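Local coordinates for aminopeptidase-like protein (Chaetomium thermophilum, PDB 5JM6) that is probably a zinc-dependent aminopeptidase of the M18 family, and forms a dodecamer linked to the Cvt pathway of selective autophagy, at residues Ala82-Leu87 / Gly100-Thr105; Phe115-Ala120 / Gly328-Val333. One frame throughout, in Å; residues are numbered along the deposited sequence.

How the contacts relate
Both contacts belong to one mixed beta sheet, and their centres lie about 11 Å apart. Contact 1 joins one of its two edge strands within the chain, 85-86, to strand 102-107 in parallel. Contact 2 lies further in and joins strand 111-117 to strand 330-336 in antiparallel fashion. Strands 102-107 and 111-117 are sheet neighbours, so the two contacts share a border; Gly100 N lies 2.7 Å from Val117 O there. Contact 1 is partly buried, with Val85 exposed and a lysine reaching a helix end. Contact 2 is buried, with aliphatic groups and Phe115 on one face and Thr116 and Lys331 on the other. Neither reaches the zinc sites.

Contact 1. Residues Ala82-Leu87 / Gly100-Thr105; sequences AGYVEL and GGKYFT
Val85 and Tyr103 form a parallel bridge at the edge of the mixed sheet of this M18 protein, and Glu86 with Phe104 forms the next. Val85 N donates to Lys102 O, Phe104 N to Val85 O, and Leu87 N to Phe104 O at 2.8 Å. The tight part is built on the buried rings of Tyr84, which packs on helices 68-81 and 305-320, and Phe104, which packs on 68-81. Lys102 CB sits over the centre of the Tyr84 ring, 3.6 Å from its centroid, a CH-pi contact. The carbonyl Tyr103 O meets the edge of the same ring. Phe104 turns one face to Glu86 CB, and its edge touches Tyr84 CB. Glu86 and Lys102 form the partly exposed margin. Val85 lies at the solvent side, where its CB packs on Tyr103 CD1 (3.8 Å). Tyr103 itself is buried and also packs against Leu87 CD1. At one end the Lys102 chain, bent at chi3 (-60°), crosses Tyr84 and reaches the Schellman motif at Gly83, where Lys102 NZ donates to Ala82 O at 2.9 Å. At the other end Thr105 OG1 donates to Leu87 O at 2.9 Å, in the carbonyl plane and on a lone pair.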
# COMPACT_ATOMS: atom_id res chain seq x y z
N ALA A 82 19.59 -43.82 47.14
CA ALA A 82 19.06 -43.27 48.38
C ALA A 82 18.08 -44.22 49.07
O ALA A 82 17.53 -43.90 50.12
CB ALA A 82 18.38 -41.93 48.12
N GLY A 83 17.87 -45.39 48.48
CA GLY A 83 17.03 -46.41 49.09
C GLY A 83 15.56 -46.38 48.70
O GLY A 83 14.71 -46.87 49.45
N TYR A 84 15.25 -45.80 47.55
CA TYR A 84 13.87 -45.81 47.05
C TYR A 84 13.57 -47.13 46.35
O TYR A 84 14.44 -47.74 45.73
CB TYR A 84 13.63 -44.64 46.08
CG TYR A 84 13.45 -43.29 46.76
CD1 TYR A 84 14.49 -42.70 47.47
CD2 TYR A 84 12.25 -42.60 46.66
CE1 TYR A 84 14.33 -41.47 48.08
CE2 TYR A 84 12.08 -41.36 47.26
CZ TYR A 84 13.13 -40.80 47.97
OH TYR A 84 12.97 -39.58 48.58
N VAL A 85 12.32 -47.57 46.47
CA VAL A 85 11.86 -48.81 45.86
C VAL A 85 10.99 -48.50 44.65
O VAL A 85 10.10 -47.66 44.72
CB VAL A 85 11.06 -49.67 46.87
CG1 VAL A 85 10.42 -50.86 46.18
CG2 VAL A 85 11.96 -50.12 48.01
N GLU A 86 11.25 -49.17 43.53
CA GLU A 86 10.49 -48.93 42.31
C GLU A 86 9.18 -49.70 42.31
O GLU A 86 9.15 -50.89 42.63
CB GLU A 86 11.31 -49.31 41.08
CG GLU A 86 10.52 -49.23 39.78
CD GLU A 86 11.38 -49.39 38.54
OE1 GLU A 86 10.88 -49.12 37.43
OE2 GLU A 86 12.56 -49.78 38.68
N LEU A 87 8.09 -49.03 41.96
CA LEU A 87 6.80 -49.70 41.85
C LEU A 87 6.41 -49.85 40.38
O LEU A 87 5.93 -48.90 39.76
CB LEU A 87 5.73 -48.92 42.61
CG LEU A 87 5.98 -48.74 44.11
CD1 LEU A 87 5.03 -47.72 44.72
CD2 LEU A 87 5.85 -50.08 44.81
N GLY A 100 6.84 -44.49 56.27
CA GLY A 100 8.28 -44.34 56.27
C GLY A 100 8.94 -44.87 55.01
O GLY A 100 10.14 -44.74 54.84
N GLY A 101 8.15 -45.47 54.12
CA GLY A 101 8.68 -46.03 52.89
C GLY A 101 8.96 -44.97 51.84
O GLY A 101 8.43 -43.86 51.90
N LYS A 102 9.82 -45.30 50.88
CA LYS A 102 10.19 -44.37 49.82
C LYS A 102 10.15 -45.07 48.47
O LYS A 102 10.75 -46.13 48.29
CB LYS A 102 11.58 -43.77 50.09
CG LYS A 102 11.75 -43.25 51.51
CD LYS A 102 13.11 -42.62 51.76
CE LYS A 102 14.25 -43.60 51.54
NZ LYS A 102 15.54 -43.03 52.01
N TYR A 103 9.43 -44.48 47.51
CA TYR A 103 9.12 -45.17 46.26
C TYR A 103 9.22 -44.28 45.03
O TYR A 103 9.33 -43.05 45.15
CB TYR A 103 7.71 -45.78 46.34
CG TYR A 103 7.47 -46.57 47.60
CD1 TYR A 103 7.84 -47.91 47.69
CD2 TYR A 103 6.88 -45.98 48.72
CE1 TYR A 103 7.62 -48.64 48.84
CE2 TYR A 103 6.66 -46.70 49.88
CZ TYR A 103 7.03 -48.03 49.93
OH TYR A 103 6.81 -48.75 51.09
N PHE A 104 9.22 -44.90 43.86
CA PHE A 104 9.08 -44.17 42.60
C PHE A 104 8.48 -45.04 41.51
O PHE A 104 8.53 -46.27 41.58
CB PHE A 104 10.43 -43.61 42.13
CG PHE A 104 11.40 -44.65 41.62
CD1 PHE A 104 12.27 -45.29 42.49
CD2 PHE A 104 11.45 -44.97 40.27
CE1 PHE A 104 13.16 -46.24 42.03
CE2 PHE A 104 12.34 -45.92 39.81
CZ PHE A 104 13.20 -46.55 40.68
N THR A 105 7.91 -44.40 40.49
CA THR A 105 7.35 -45.11 39.35
C THR A 105 7.67 -44.36 38.06
O THR A 105 7.88 -43.15 38.06
CB THR A 105 5.82 -45.30 39.52
OG1 THR A 105 5.58 -46.18 40.63
CG2 THR A 105 5.17 -45.92 38.28

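Contact 2. Residues Phe115-Ala120 / Gly328-Val333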
# COMPACT_ATOMS: atom_id res chain seq x y z
N PHE A 115 8.06 -40.45 45.67
CA PHE A 115 7.41 -39.99 46.89
C PHE A 115 7.89 -40.71 48.14
O PHE A 115 8.38 -41.84 48.07
CB PHE A 115 5.89 -40.12 46.76
CG PHE A 115 5.41 -41.53 46.56
CD1 PHE A 115 5.42 -42.12 45.31
CD2 PHE A 115 4.94 -42.27 47.64
CE1 PHE A 115 4.98 -43.42 45.13
CE2 PHE A 115 4.49 -43.57 47.46
CZ PHE A 115 4.51 -44.15 46.21
N THR A 116 7.76 -40.04 49.28
CA THR A 116 8.01 -40.65 50.58
C THR A 116 6.74 -40.60 51.42
O THR A 116 6.03 -39.60 51.43
CB THR A 116 9.14 -39.95 51.35
OG1 THR A 116 8.68 -38.68 51.84
CG2 THR A 116 10.35 -39.73 50.45
N VAL A 117 6.48 -41.69 52.13
CA VAL A 117 5.31 -41.79 52.99
C VAL A 117 5.71 -41.48 54.43
O VAL A 117 6.57 -42.16 54.98
CB VAL A 117 4.68 -43.19 52.91
CG1 VAL A 117 3.34 -43.22 53.63
CG2 VAL A 117 4.52 -43.61 51.45
N GLY A 118 5.09 -40.47 55.03
CA GLY A 118 5.40 -40.11 56.40
C GLY A 118 5.12 -41.25 57.37
O GLY A 118 4.22 -42.06 57.13
N GLN A 119 5.88 -41.33 58.45
CA GLN A 119 5.71 -42.41 59.43
C GLN A 119 4.38 -42.30 60.18
O GLN A 119 3.89 -43.28 60.73
CB GLN A 119 6.85 -42.41 60.44
CG GLN A 119 8.22 -42.67 59.85
CD GLN A 119 9.32 -42.44 60.86
OE1 GLN A 119 9.24 -42.89 62.00
NE2 GLN A 119 10.35 -41.71 60.45
N ALA A 120 3.83 -41.09 60.22
CA ALA A 120 2.56 -40.84 60.89
C ALA A 120 1.39 -40.89 59.90
O ALA A 120 0.27 -40.52 60.25
CB ALA A 120 2.59 -39.50 61.61
N GLY A 328 2.98 -36.61 58.82
CA GLY A 328 1.75 -37.32 58.53
C GLY A 328 1.36 -37.29 57.07
O GLY A 328 0.42 -37.99 56.67
N VAL A 329 2.06 -36.50 56.27
CA VAL A 329 1.70 -36.39 54.86
C VAL A 329 2.61 -37.22 53.97
O VAL A 329 3.63 -37.75 54.41
CB VAL A 329 1.75 -34.92 54.39
CG1 VAL A 329 0.89 -34.05 55.28
CG2 VAL A 329 3.19 -34.42 54.37
N ILE A 330 2.24 -37.29 52.69
CA ILE A 330 3.07 -37.89 51.67
C ILE A 330 3.77 -36.76 50.93
O ILE A 330 3.13 -35.77 50.56
CB ILE A 330 2.26 -38.76 50.69
CG1 ILE A 330 1.78 -40.04 51.38
CG2 ILE A 330 3.08 -39.10 49.45
CD1 ILE A 330 0.88 -40.90 50.51
N LYS A 331 5.08 -36.89 50.73
CA LYS A 331 5.84 -35.89 50.00
C LYS A 331 6.20 -36.44 48.63
O LYS A 331 6.86 -37.46 48.52
CB LYS A 331 7.10 -35.51 50.77
CG LYS A 331 6.81 -34.83 52.10
CD LYS A 331 8.05 -34.74 52.95
CE LYS A 331 7.71 -34.27 54.35
NZ LYS A 331 8.93 -33.91 55.12
N LEU A 332 5.76 -35.74 47.59
CA LEU A 332 5.77 -36.29 46.24
C LEU A 332 6.30 -35.30 45.21
O LEU A 332 6.02 -34.10 45.28
CB LEU A 332 4.36 -36.75 45.85
CG LEU A 332 4.07 -37.46 44.53
CD1 LEU A 332 2.85 -38.37 44.70
CD2 LEU A 332 3.84 -36.48 43.39
N VAL A 333 7.08 -35.80 44.25
CA VAL A 333 7.51 -35.01 43.11
C VAL A 333 7.16 -35.74 41.82
O VAL A 333 7.44 -36.93 41.68
CB VAL A 333 9.03 -34.73 43.14
CG1 VAL A 333 9.44 -33.89 41.94
CG2 VAL A 333 9.42 -34.03 44.44
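Phe115 has CG between its backbone N and carbonyl carbon (chi1 62°), which keeps CB against Leu332 CB (3.8 Å) and turns the ring outward from the strand pair, with Leu332 CD1 and Ile330 CG2 still beside it. Ile330 has CG2 anti to its backbone N, and this methyl meets Phe115 CB at 4.0 Å. The Ile330 side chain lies alongside that of Phe115, pointing the same way, and its CG1 branch approaches Val117 CG1. These residues share one sheet face, which helix 353-368 covers through Leu354, Ile361 and Phe365. On the other face Thr116 OG1 comes within 3.7 Å of Lys331 CB, and Lys331 packs on Leu318 of helix 305-320.

Strands 115-117 and 330-333 run antiparallel, with 175° between their directions. They are neighbours in the mixed sheet of the M18 metallopeptidase domain, where strand 111-117 lies between 102-107 and 330-336. Thr116 and Lys331 are the hydrogen-bonded pair: Thr116 N donates to Lys331 O at 2.8 Å, and Lys331 N to Thr116 O at 3.0 Å. Beyond the pair, Gly118 N donates to Val329 O at 3.1 Å.

The extended Lys331 chain leads its amino group away from strand 115-117. There it forms salt bridges with Asp327 and Asp508 and donates to Lys322 O. The contact thus combines an apolar face with a buried lysine whose charge is probably balanced by two carboxylates.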